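Local coordinates for protein angel homolog 2 (Homo sapiens, PDB 6RW0) that removes 2',3'-cyclic phosphates as a phosphatase of the CCR4 deadenylase family and probably binds mRNA 3' untranslated regions, at residues Asn48-Leu60 against Ser415-Leu429. Sequence-based numbering, arbitrary orientation.
Sequences NKFDFSVMSYNIL and SSDHLPLLAKFRLEL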
ATOM      1  N   ASN A  48     -22.366  -3.713  20.428  1.00 54.53           N
ATOM      2  CA  ASN A  48     -21.067  -4.352  20.756  1.00 50.31           C
ATOM      3  C   ASN A  48     -20.170  -4.263  19.516  1.00 41.51           C
ATOM      4  O   ASN A  48     -20.305  -5.104  18.653  1.00 39.47           O
ATOM      5  CB  ASN A  48     -21.238  -5.811  21.153  1.00 56.49           C
ATOM      6  CG  ASN A  48     -21.966  -5.972  22.469  1.00 61.61           C
ATOM      7  OD1 ASN A  48     -21.673  -5.277  23.434  1.00 61.78           O
ATOM      8  ND2 ASN A  48     -22.913  -6.890  22.508  1.00 63.69           N
ATOM      9  N   LYS A  49     -19.284  -3.280  19.453  1.00 36.47           N
ATOM     10  CA  LYS A  49     -18.459  -3.048  18.248  1.00 34.23           C
ATOM     11  C   LYS A  49     -17.171  -2.329  18.616  1.00 32.01           C
ATOM     12  O   LYS A  49     -17.119  -1.719  19.657  1.00 32.51           O
ATOM     13  CB  LYS A  49     -19.242  -2.133  17.306  1.00 38.66           C
ATOM     14  CG  LYS A  49     -19.152  -0.664  17.701  1.00 46.53           C
ATOM     15  CD  LYS A  49     -20.390   0.144  17.503  1.00 50.72           C
ATOM     16  CE  LYS A  49     -20.404   1.430  18.302  1.00 52.82           C
ATOM     17  NZ  LYS A  49     -19.143   2.197  18.204  1.00 52.89           N
ATOM     18  N   PHE A  50     -16.169  -2.415  17.747  1.00 27.01           N
ATOM     19  CA  PHE A  50     -14.902  -1.668  17.861  1.00 25.94           C
ATOM     20  C   PHE A  50     -14.755  -0.923  16.534  1.00 24.34           C
ATOM     21  O   PHE A  50     -14.675  -1.588  15.546  1.00 24.32           O
ATOM     22  CB  PHE A  50     -13.719  -2.591  18.137  1.00 24.83           C
ATOM     23  CG  PHE A  50     -12.386  -1.895  18.156  1.00 24.85           C
ATOM     24  CD1 PHE A  50     -12.008  -1.100  19.216  1.00 25.30           C
ATOM     25  CD2 PHE A  50     -11.505  -2.028  17.100  1.00 23.08           C
ATOM     26  CE1 PHE A  50     -10.775  -0.475  19.235  1.00 24.79           C
ATOM     27  CE2 PHE A  50     -10.283  -1.393  17.117  1.00 23.70           C
ATOM     28  CZ  PHE A  50      -9.915  -0.616  18.179  1.00 23.21           C
ATOM     29  N   ASP A  51     -14.711   0.401  16.534  1.00 22.72           N
ATOM     30  CA  ASP A  51     -14.610   1.203  15.299  1.00 22.50           C
ATOM     31  C   ASP A  51     -13.200   1.777  15.243  1.00 22.67           C
ATOM     32  O   ASP A  51     -12.696   2.144  16.270  1.00 25.03           O
ATOM     33  CB  ASP A  51     -15.640   2.330  15.269  1.00 24.94           C
ATOM     34  CG  ASP A  51     -17.071   1.870  15.074  1.00 28.27           C
ATOM     35  OD1 ASP A  51     -17.279   0.715  14.796  1.00 27.77           O
ATOM     36  OD2 ASP A  51     -17.951   2.706  15.202  1.00 29.32           O
ATOM     37  N   PHE A  52     -12.575   1.792  14.076  1.00 19.49           N
ATOM     38  CA  PHE A  52     -11.221   2.354  13.930  1.00 18.83           C
ATOM     39  C   PHE A  52     -11.053   2.811  12.494  1.00 18.19           C
ATOM     40  O   PHE A  52     -11.637   2.255  11.609  1.00 20.03           O
ATOM     41  CB  PHE A  52     -10.144   1.345  14.333  1.00 20.71           C
ATOM     42  CG  PHE A  52     -10.049   0.141  13.442  1.00 19.54           C
ATOM     43  CD1 PHE A  52     -10.957  -0.891  13.530  1.00 19.89           C
ATOM     44  CD2 PHE A  52      -9.054   0.059  12.492  1.00 18.60           C
ATOM     45  CE1 PHE A  52     -10.862  -1.989  12.702  1.00 20.41           C
ATOM     46  CE2 PHE A  52      -8.963  -1.042  11.666  1.00 20.64           C
ATOM     47  CZ  PHE A  52      -9.863  -2.063  11.772  1.00 21.38           C
ATOM     48  N   SER A  53     -10.225   3.819  12.335  1.00 18.77           N
ATOM     49  CA  SER A  53      -9.907   4.380  11.035  1.00 16.42           C
ATOM     50  C   SER A  53      -8.464   4.092  10.645  1.00 16.17           C
ATOM     51  O   SER A  53      -7.585   3.926  11.501  1.00 17.16           O
ATOM     52  CB  SER A  53     -10.151   5.892  11.023  1.00 18.06           C
ATOM     53  OG  SER A  53      -9.389   6.530  12.037  1.00 19.19           O
ATOM     54  N   VAL A  54      -8.240   4.027   9.332  1.00 17.58           N
ATOM     55  CA  VAL A  54      -6.953   3.694   8.735  1.00 16.30           C
ATOM     56  C   VAL A  54      -6.666   4.672   7.609  1.00 17.04           C
ATOM     57  O   VAL A  54      -7.503   4.861   6.717  1.00 17.94           O
ATOM     58  CB  VAL A  54      -6.930   2.261   8.163  1.00 17.29           C
ATOM     59  CG1 VAL A  54      -5.556   1.959   7.529  1.00 18.28           C
ATOM     60  CG2 VAL A  54      -7.268   1.237   9.209  1.00 18.15           C
ATOM     61  N   MET A  55      -5.474   5.229   7.637  1.00 16.48           N
ATOM     62  CA  MET A  55      -4.983   6.130   6.584  1.00 15.67           C
ATOM     63  C   MET A  55      -3.796   5.461   5.883  1.00 18.47           C
ATOM     64  O   MET A  55      -2.936   4.977   6.595  1.00 19.95           O
ATOM     65  CB  MET A  55      -4.514   7.452   7.176  1.00 18.68           C
ATOM     66  CG  MET A  55      -3.864   8.331   6.143  1.00 20.36           C
ATOM     67  SD  MET A  55      -3.261   9.873   6.842  1.00 26.20           S
ATOM     68  CE  MET A  55      -4.767  10.825   6.805  1.00 35.36           C
ATOM     69  N   SER A  56      -3.781   5.405   4.555  1.00 16.18           N
ATOM     70  CA  SER A  56      -2.644   4.894   3.754  1.00 15.28           C
ATOM     71  C   SER A  56      -2.113   6.092   2.970  1.00 13.98           C
ATOM     72  O   SER A  56      -2.898   6.692   2.278  1.00 15.87           O
ATOM     73  CB  SER A  56      -3.036   3.768   2.854  1.00 17.86           C
ATOM     74  OG  SER A  56      -1.896   3.248   2.210  1.00 19.14           O
ATOM     75  N   TYR A  57      -0.845   6.439   3.105  1.00 14.37           N
ATOM     76  CA  TYR A  57      -0.325   7.654   2.454  1.00 14.85           C
ATOM     77  C   TYR A  57       1.126   7.456   2.013  1.00 13.47           C
ATOM     78  O   TYR A  57       1.956   7.260   2.871  1.00 13.73           O
ATOM     79  CB  TYR A  57      -0.421   8.810   3.453  1.00 14.38           C
ATOM     80  CG  TYR A  57      -0.320  10.210   2.903  1.00 14.86           C
ATOM     81  CD1 TYR A  57      -0.282  10.458   1.547  1.00 14.43           C
ATOM     82  CD2 TYR A  57      -0.324  11.281   3.762  1.00 15.23           C
ATOM     83  CE1 TYR A  57      -0.218  11.751   1.061  1.00 15.78           C
ATOM     84  CE2 TYR A  57      -0.265  12.578   3.295  1.00 15.15           C
ATOM     85  CZ  TYR A  57      -0.201  12.811   1.941  1.00 15.30           C
ATOM     86  OH  TYR A  57      -0.142  14.082   1.464  1.00 17.37           O
ATOM     87  N   ASN A  58       1.403   7.559   0.718  1.00 13.26           N
ATOM     88  CA  ASN A  58       2.782   7.610   0.196  1.00 13.50           C
ATOM     89  C   ASN A  58       3.127   9.106   0.264  1.00 12.30           C
ATOM     90  O   ASN A  58       2.536   9.851  -0.475  1.00 13.77           O
ATOM     91  CB  ASN A  58       2.843   7.012  -1.204  1.00 13.72           C
ATOM     92  CG  ASN A  58       4.211   7.154  -1.825  1.00 15.58           C
ATOM     93  OD1 ASN A  58       4.925   8.079  -1.526  1.00 14.81           O
ATOM     94  ND2 ASN A  58       4.560   6.241  -2.702  1.00 15.13           N
ATOM     95  N   ILE A  59       4.028   9.512   1.154  1.00 13.97           N
ATOM     96  CA  ILE A  59       4.270  10.949   1.465  1.00 14.15           C
ATOM     97  C   ILE A  59       5.339  11.573   0.572  1.00 14.09           C
ATOM     98  O   ILE A  59       5.522  12.759   0.689  1.00 15.11           O
ATOM     99  CB  ILE A  59       4.579  11.124   2.966  1.00 13.84           C
ATOM    100  CG1 ILE A  59       5.940  10.553   3.377  1.00 14.66           C
ATOM    101  CG2 ILE A  59       3.450  10.545   3.801  1.00 15.99           C
ATOM    102  CD1 ILE A  59       6.360  10.941   4.769  1.00 16.87           C
ATOM    103  N   LEU A  60       5.993  10.794  -0.279  1.00 14.45           N
ATOM    104  CA  LEU A  60       7.027  11.247  -1.212  1.00 14.41           C
ATOM    105  C   LEU A  60       8.324  11.569  -0.469  1.00 14.42           C
ATOM    106  O   LEU A  60       8.423  12.576   0.237  1.00 15.60           O
ATOM    107  CB  LEU A  60       6.559  12.398  -2.113  1.00 14.55           C
ATOM    108  CG  LEU A  60       7.595  12.964  -3.093  1.00 14.78           C
ATOM    109  CD1 LEU A  60       8.199  11.933  -4.026  1.00 16.40           C
ATOM    110  CD2 LEU A  60       6.930  14.092  -3.890  1.00 17.01           C
ATOM    111  N   SER A 415       1.109  18.100  -0.380  1.00 16.33           N
ATOM    112  CA  SER A 415       2.568  18.093  -0.425  1.00 15.96           C
ATOM    113  C   SER A 415       3.175  16.726  -0.722  1.00 16.86           C
ATOM    114  O   SER A 415       4.380  16.534  -0.520  1.00 17.39           O
ATOM    115  CB  SER A 415       3.162  18.710   0.843  1.00 16.46           C
ATOM    116  OG  SER A 415       3.044  20.126   0.788  1.00 17.50           O
ATOM    117  N   SER A 416       2.394  15.797  -1.259  1.00 15.23           N
ATOM    118  CA  SER A 416       2.921  14.584  -1.857  1.00 15.16           C
ATOM    119  C   SER A 416       2.425  14.479  -3.298  1.00 15.38           C
ATOM    120  O   SER A 416       1.468  15.157  -3.689  1.00 16.88           O
ATOM    121  CB  SER A 416       2.478  13.355  -1.058  1.00 14.05           C
ATOM    122  OG  SER A 416       2.868  12.191  -1.743  1.00 14.98           O
ATOM    123  N   ASP A 417       3.097  13.645  -4.098  1.00 15.73           N
ATOM    124  CA  ASP A 417       2.576  13.294  -5.418  1.00 15.67           C
ATOM    125  C   ASP A 417       1.506  12.210  -5.346  1.00 15.23           C
ATOM    126  O   ASP A 417       0.970  11.819  -6.390  1.00 17.70           O
ATOM    127  CB  ASP A 417       3.674  12.972  -6.448  1.00 17.22           C
ATOM    128  CG  ASP A 417       4.547  11.803  -6.074  1.00 16.86           C
ATOM    129  OD1 ASP A 417       4.521  11.367  -4.913  1.00 17.31           O
ATOM    130  OD2 ASP A 417       5.280  11.327  -6.974  1.00 19.59           O
ATOM    131  N   HIS A 418       1.158  11.750  -4.149  1.00 15.37           N
ATOM    132  CA  HIS A 418       0.010  10.885  -3.945  1.00 15.12           C
ATOM    133  C   HIS A 418      -1.012  11.576  -3.057  1.00 14.67           C
ATOM    134  O   HIS A 418      -0.701  12.521  -2.324  1.00 16.83           O
ATOM    135  CB  HIS A 418       0.388   9.569  -3.247  1.00 16.02           C
ATOM    136  CG  HIS A 418       1.312   8.711  -4.037  1.00 15.39           C
ATOM    137  ND1 HIS A 418       0.965   7.457  -4.492  1.00 16.13           N
ATOM    138  CD2 HIS A 418       2.574   8.932  -4.471  1.00 16.34           C
ATOM    139  CE1 HIS A 418       1.976   6.941  -5.166  1.00 18.25           C
ATOM    140  NE2 HIS A 418       2.966   7.820  -5.173  1.00 18.87           N
ATOM    141  N   LEU A 419      -2.281  11.078  -3.127  1.00 14.01           N
ATOM    142  CA  LEU A 419      -3.294  11.474  -2.169  1.00 15.18           C
ATOM    143  C   LEU A 419      -3.391  10.454  -1.043  1.00 15.34           C
ATOM    144  O   LEU A 419      -3.195   9.254  -1.268  1.00 15.69           O
ATOM    145  CB  LEU A 419      -4.662  11.511  -2.848  1.00 16.45           C
ATOM    146  CG  LEU A 419      -4.831  12.542  -3.956  1.00 16.36           C
ATOM    147  CD1 LEU A 419      -6.186  12.362  -4.644  1.00 21.09           C
ATOM    148  CD2 LEU A 419      -4.712  13.938  -3.414  1.00 18.49           C
ATOM    149  N   PRO A 420      -3.708  10.885   0.180  1.00 14.80           N
ATOM    150  CA  PRO A 420      -3.952   9.912   1.254  1.00 14.93           C
ATOM    151  C   PRO A 420      -5.303   9.234   1.090  1.00 15.58           C
ATOM    152  O   PRO A 420      -6.295   9.869   0.724  1.00 17.95           O
ATOM    153  CB  PRO A 420      -3.908  10.764   2.528  1.00 15.52           C
ATOM    154  CG  PRO A 420      -4.318  12.134   2.069  1.00 15.80           C
ATOM    155  CD  PRO A 420      -3.786  12.281   0.662  1.00 14.49           C
ATOM    156  N   LEU A 421      -5.336   7.939   1.377  1.00 14.64           N
ATOM    157  CA  LEU A 421      -6.557   7.144   1.414  1.00 13.47           C
ATOM    158  C   LEU A 421      -6.972   7.017   2.869  1.00 14.47           C
ATOM    159  O   LEU A 421      -6.116   6.930   3.757  1.00 16.02           O
ATOM    160  CB  LEU A 421      -6.286   5.758   0.830  1.00 15.20           C
ATOM    161  CG  LEU A 421      -6.248   5.651  -0.700  1.00 16.61           C
ATOM    162  CD1 LEU A 421      -5.146   6.474  -1.338  1.00 19.52           C
ATOM    163  CD2 LEU A 421      -6.117   4.177  -1.131  1.00 17.65           C
ATOM    164  N   LEU A 422      -8.277   7.017   3.129  1.00 15.91           N
ATOM    165  CA  LEU A 422      -8.748   6.974   4.507  1.00 16.91           C
ATOM    166  C   LEU A 422     -10.060   6.222   4.565  1.00 15.42           C
ATOM    167  O   LEU A 422     -10.967   6.486   3.767  1.00 16.56           O
ATOM    168  CB  LEU A 422      -8.909   8.395   5.051  1.00 18.31           C
ATOM    169  CG  LEU A 422      -9.348   8.570   6.503  1.00 23.98           C
ATOM    170  CD1 LEU A 422      -8.330   8.059   7.514  1.00 25.95           C
ATOM    171  CD2 LEU A 422      -9.651  10.063   6.756  1.00 25.70           C
ATOM    172  N   ALA A 423     -10.163   5.304   5.526  1.00 16.03           N
ATOM    173  CA  ALA A 423     -11.351   4.493   5.708  1.00 15.88           C
ATOM    174  C   ALA A 423     -11.682   4.404   7.186  1.00 16.87           C
ATOM    175  O   ALA A 423     -10.788   4.411   8.038  1.00 17.44           O
ATOM    176  CB  ALA A 423     -11.118   3.073   5.193  1.00 18.44           C
ATOM    177  N   LYS A 424     -12.971   4.258   7.480  1.00 17.13           N
ATOM    178  CA  LYS A 424     -13.424   3.921   8.824  1.00 19.69           C
ATOM    179  C   LYS A 424     -14.072   2.545   8.792  1.00 17.47           C
ATOM    180  O   LYS A 424     -14.969   2.298   7.976  1.00 19.73           O
ATOM    181  CB  LYS A 424     -14.410   4.934   9.391  1.00 26.58           C
ATOM    182  CG  LYS A 424     -14.739   4.621  10.851  1.00 35.18           C
ATOM    183  CD  LYS A 424     -15.295   5.818  11.610  1.00 41.82           C
ATOM    184  CE  LYS A 424     -16.435   5.389  12.518  1.00 47.92           C
ATOM    185  NZ  LYS A 424     -16.730   6.385  13.577  1.00 52.52           N
ATOM    186  N   PHE A 425     -13.622   1.685   9.689  1.00 19.92           N
ATOM    187  CA  PHE A 425     -14.080   0.286   9.766  1.00 20.47           C
ATOM    188  C   PHE A 425     -14.793   0.006  11.087  1.00 21.93           C
ATOM    189  O   PHE A 425     -14.558   0.688  12.051  1.00 22.05           O
ATOM    190  CB  PHE A 425     -12.896  -0.678   9.680  1.00 19.19           C
ATOM    191  CG  PHE A 425     -12.179  -0.681   8.359  1.00 17.27           C
ATOM    192  CD1 PHE A 425     -12.757  -1.217   7.227  1.00 18.70           C
ATOM    193  CD2 PHE A 425     -10.911  -0.155   8.258  1.00 16.92           C
ATOM    194  CE1 PHE A 425     -12.088  -1.205   6.019  1.00 17.85           C
ATOM    195  CE2 PHE A 425     -10.252  -0.142   7.049  1.00 16.97           C
ATOM    196  CZ  PHE A 425     -10.835  -0.672   5.937  1.00 16.49           C
ATOM    197  N   ARG A 426     -15.637  -1.012  11.072  1.00 20.92           N
ATOM    198  CA  ARG A 426     -16.320  -1.505  12.275  1.00 21.27           C
ATOM    199  C   ARG A 426     -15.998  -2.992  12.442  1.00 23.39           C
ATOM    200  O   ARG A 426     -16.185  -3.727  11.505  1.00 24.17           O
ATOM    201  CB  ARG A 426     -17.837  -1.357  12.163  1.00 23.13           C
ATOM    202  CG  ARG A 426     -18.581  -2.049  13.293  1.00 25.62           C
ATOM    203  CD  ARG A 426     -19.945  -1.442  13.546  1.00 27.85           C
ATOM    204  NE  ARG A 426     -19.842  -0.066  13.957  1.00 28.10           N
ATOM    205  CZ  ARG A 426     -20.803   0.827  13.800  1.00 32.31           C
ATOM    206  NH1 ARG A 426     -21.962   0.457  13.305  1.00 33.76           N
ATOM    207  NH2 ARG A 426     -20.612   2.078  14.145  1.00 33.82           N
ATOM    208  N   LEU A 427     -15.532  -3.403  13.607  1.00 22.18           N
ATOM    209  CA  LEU A 427     -15.407  -4.829  13.927  1.00 24.48           C
ATOM    210  C   LEU A 427     -16.597  -5.139  14.838  1.00 27.54           C
ATOM    211  O   LEU A 427     -16.654  -4.579  15.905  1.00 26.66           O
ATOM    212  CB  LEU A 427     -14.085  -5.073  14.642  1.00 24.66           C
ATOM    213  CG  LEU A 427     -13.920  -6.476  15.205  1.00 26.95           C
ATOM    214  CD1 LEU A 427     -14.006  -7.509  14.108  1.00 30.52           C
ATOM    215  CD2 LEU A 427     -12.620  -6.587  15.967  1.00 32.85           C
ATOM    216  N   GLU A 428     -17.529  -5.944  14.370  1.00 30.44           N
ATOM    217  CA  GLU A 428     -18.667  -6.356  15.181  1.00 33.66           C
ATOM    218  C   GLU A 428     -18.219  -7.398  16.198  1.00 35.69           C
ATOM    219  O   GLU A 428     -17.479  -8.327  15.865  1.00 37.18           O
ATOM    220  CB  GLU A 428     -19.751  -6.969  14.298  1.00 39.35           C
ATOM    221  CG  GLU A 428     -20.271  -6.054  13.217  1.00 44.77           C
ATOM    222  CD  GLU A 428     -21.303  -5.071  13.723  1.00 50.46           C
ATOM    223  OE1 GLU A 428     -21.518  -4.996  14.954  1.00 52.94           O
ATOM    224  OE2 GLU A 428     -21.906  -4.378  12.878  1.00 50.90           O
ATOM    225  N   LEU A 429     -18.689  -7.246  17.434  1.00 36.58           N
ATOM    226  CA  LEU A 429     -18.292  -8.119  18.536  1.00 38.29           C
ATOM    227  C   LEU A 429     -19.490  -8.884  19.090  1.00 42.48           C
ATOM    228  O   LEU A 429     -20.636  -8.576  18.764  1.00 44.19           O
ATOM    229  CB  LEU A 429     -17.651  -7.287  19.652  1.00 40.22           C
ATOM    230  CG  LEU A 429     -16.387  -6.524  19.251  1.00 40.39           C
ATOM    231  CD1 LEU A 429     -15.903  -5.631  20.371  1.00 43.66           C
ATOM    232  CD2 LEU A 429     -15.302  -7.501  18.848  1.00 42.50           C
TER
HETATM  233  O   HOH W   1     -17.507   5.206  15.723  1.00 62.42           O
HETATM  234  O   HOH W   2      -0.769  15.080  -1.048  1.00 17.19           O
HETATM  235  O   HOH W   3      -1.006   7.523  -0.884  1.00 15.71           O
HETATM  236  O   HOH W   4       5.876   9.212  -4.041  1.00 19.60           O
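Arg426 grips Asp51 side-on where strands 49-58 and 421-428 run antiparallel. Followed outward, its CB and CG pass Asp51 OD1 (each 3.4 Å away), and CD lies between that oxygen and Lys49 CB. With CG anti to the backbone N (chi1 171°) and a bend at chi3, the arginine lies alongside the aspartate: NE reaches OD1 of Asp51 at 2.8 Å, CZ faces both oxygens, and NH2 reaches OD2 at 2.9 Å, both bonds on syn lone pairs, the two planes 16° apart. Lys49 lays CD over the guanidinium face, and its NZ bonds weakly to Asp51 OD2, so the shared carboxylate probably offsets the two like charges. A leucine in place of Arg426 would probably leave Asp51 without its two-pronged mate and freer to turn. Apolar Phe52 and Phe425 fill the buried face, meeting obliquely. Pro420, a compact apolar ring, sets CB 3.7 Å from the Tyr57 ring centroid, a CH-pi contact over the face. At the end of strand 49-58 the flat Asn58 amide stacks on the His418 ring; Asn58 ND2 is hydrogen-bonded to Asp236, His418 ND1 to Asp364. These paired central strands, bringing Asn58 about 4 Å from a bound magnesium ion, are typical of the DNase I-like endonuclease/exonuclease/phosphatase fold.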